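Local coordinates for protein Non-reducing end beta-L-arabinofuranosidase (Bacteroides thetaiotaomicron, PDB 5MQO) that probably hydrolyses glycosidic bonds in complex plant pectin as a family GH127 glycoside hydrolase, possibly acting as an aceric acidase, at residues G49-R54 / T410-S415. Numbering follows the deposited sequence.
Sequences GFWGER and TCLYNS
Phe50 swings its ring beside its own carbonyl carbon (chi1 -170°); Tyr413 keeps CG beside its backbone N, and the two rings meet. With Trp51 they form a buried aromatic cluster in the GH127 catalytic domain, whose clan is built on an (alpha/alpha)6 barrel of helical hairpins. The cluster spans the first turn of helix 50-69 and the last turns of helix 402-416, whose local axes come no closer than 13.9 Å. Tyr413 points its edge at the face of Phe50 in a T-shaped pair, ring centroids 5.4 Å apart and planes at 70°. CE1 of Tyr413 lies 3.9 Å from Phe50 CE1, toward the rim of that face. Trp51 meets Tyr413 obliquely, neither stacked nor edge-to-face. Its benzene side packs on Leu412, with Trp51 CZ2 3.7 Å from Leu412 CG. Put an alanine in place of this indole, and Leu412 would probably face a gap, with the Tyr413 hydroxyl losing its weak N-H donor. From outside the two segments, Trp46 stacks on Trp51, and Tyr680 and Trp511 meet the Phe50 ring. The one hydrogen bond between the two segments is weak: Trp51 NE1 donates to Tyr413 OH over 3.2 Å, bent to 153°, with the hydroxyl oxygen in the indole plane.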
# COMPACT_ATOMS: atom_id res chain seq x y z
N GLY A 49 7.41 -17.52 6.60
CA GLY A 49 6.56 -16.89 7.60
C GLY A 49 5.31 -16.31 7.01
O GLY A 49 4.76 -16.87 6.06
N PHE A 50 4.89 -15.18 7.57
CA PHE A 50 3.71 -14.44 7.11
C PHE A 50 3.70 -14.33 5.58
O PHE A 50 2.76 -14.78 4.92
CB PHE A 50 3.65 -13.04 7.76
CG PHE A 50 2.35 -12.31 7.53
CD1 PHE A 50 2.08 -11.65 6.34
CD2 PHE A 50 1.38 -12.28 8.53
CE1 PHE A 50 0.87 -10.98 6.16
CE2 PHE A 50 0.18 -11.60 8.35
CZ PHE A 50 -0.07 -10.95 7.16
N TRP A 51 4.76 -13.74 5.03
CA TRP A 51 4.73 -13.35 3.61
C TRP A 51 5.03 -14.48 2.65
O TRP A 51 4.48 -14.52 1.55
CB TRP A 51 5.62 -12.12 3.34
CG TRP A 51 4.99 -10.80 3.80
CD1 TRP A 51 5.38 -10.02 4.85
CD2 TRP A 51 3.85 -10.15 3.22
NE1 TRP A 51 4.55 -8.92 4.96
CE2 TRP A 51 3.61 -8.98 3.98
CE3 TRP A 51 3.03 -10.44 2.13
CZ2 TRP A 51 2.58 -8.10 3.69
CZ3 TRP A 51 1.99 -9.57 1.84
CH2 TRP A 51 1.78 -8.40 2.62
N GLY A 52 5.90 -15.40 3.06
CA GLY A 52 6.08 -16.65 2.34
C GLY A 52 4.76 -17.38 2.10
O GLY A 52 4.46 -17.82 0.96
N GLU A 53 3.98 -17.47 3.18
CA GLU A 53 2.66 -18.12 3.16
C GLU A 53 1.68 -17.38 2.23
O GLU A 53 1.08 -17.99 1.34
CB GLU A 53 2.08 -18.25 4.56
CG GLU A 53 0.86 -19.13 4.65
CD GLU A 53 0.12 -18.96 5.96
OE1 GLU A 53 0.50 -19.61 6.97
OE2 GLU A 53 -0.84 -18.16 5.96
N ARG A 54 1.56 -16.07 2.41
CA ARG A 54 0.77 -15.25 1.49
C ARG A 54 1.24 -15.38 0.03
O ARG A 54 0.43 -15.64 -0.88
CB ARG A 54 0.80 -13.79 1.94
CG ARG A 54 0.07 -13.48 3.25
CD ARG A 54 -1.38 -13.92 3.23
NE ARG A 54 -1.51 -15.30 3.68
CZ ARG A 54 -2.52 -16.12 3.41
NH1 ARG A 54 -3.57 -15.73 2.68
NH2 ARG A 54 -2.49 -17.35 3.90
N THR A 410 2.13 0.19 7.26
CA THR A 410 0.74 0.34 7.73
C THR A 410 -0.24 0.05 6.60
O THR A 410 -1.14 -0.78 6.77
CB THR A 410 0.51 1.76 8.23
OG1 THR A 410 1.53 2.05 9.21
CG2 THR A 410 -0.90 1.98 8.84
N CYS A 411 -0.01 0.67 5.45
CA CYS A 411 -0.87 0.47 4.28
C CYS A 411 -0.88 -0.98 3.81
O CYS A 411 -1.95 -1.60 3.61
CB CYS A 411 -0.49 1.43 3.15
SG CYS A 411 -0.94 3.16 3.48
N LEU A 412 0.32 -1.54 3.67
CA LEU A 412 0.46 -2.90 3.16
C LEU A 412 -0.30 -3.97 3.96
O LEU A 412 -1.04 -4.72 3.34
CB LEU A 412 1.95 -3.30 3.01
CG LEU A 412 2.27 -4.68 2.38
CD1 LEU A 412 1.71 -4.91 0.98
CD2 LEU A 412 3.78 -4.89 2.37
N TYR A 413 -0.12 -4.02 5.29
CA TYR A 413 -0.84 -5.02 6.12
C TYR A 413 -2.34 -4.68 6.30
O TYR A 413 -3.18 -5.57 6.31
CB TYR A 413 -0.21 -5.23 7.51
CG TYR A 413 1.18 -5.85 7.56
CD1 TYR A 413 1.37 -7.23 7.59
CD2 TYR A 413 2.31 -5.06 7.65
CE1 TYR A 413 2.66 -7.80 7.64
CE2 TYR A 413 3.58 -5.61 7.72
CZ TYR A 413 3.76 -6.97 7.73
OH TYR A 413 5.06 -7.44 7.77
N ASN A 414 -2.70 -3.42 6.40
CA ASN A 414 -4.03 -3.10 6.95
C ASN A 414 -5.08 -2.54 5.97
O ASN A 414 -6.26 -2.57 6.29
CB ASN A 414 -3.87 -2.11 8.11
CG ASN A 414 -2.93 -2.62 9.14
OD1 ASN A 414 -3.20 -3.62 9.77
ND2 ASN A 414 -1.78 -2.00 9.27
N SER A 415 -4.65 -2.01 4.82
CA SER A 415 -5.59 -1.50 3.82
C SER A 415 -5.33 -1.94 2.39
O SER A 415 -6.02 -1.49 1.48
CB SER A 415 -5.65 0.01 3.93
OG SER A 415 -4.37 0.60 3.86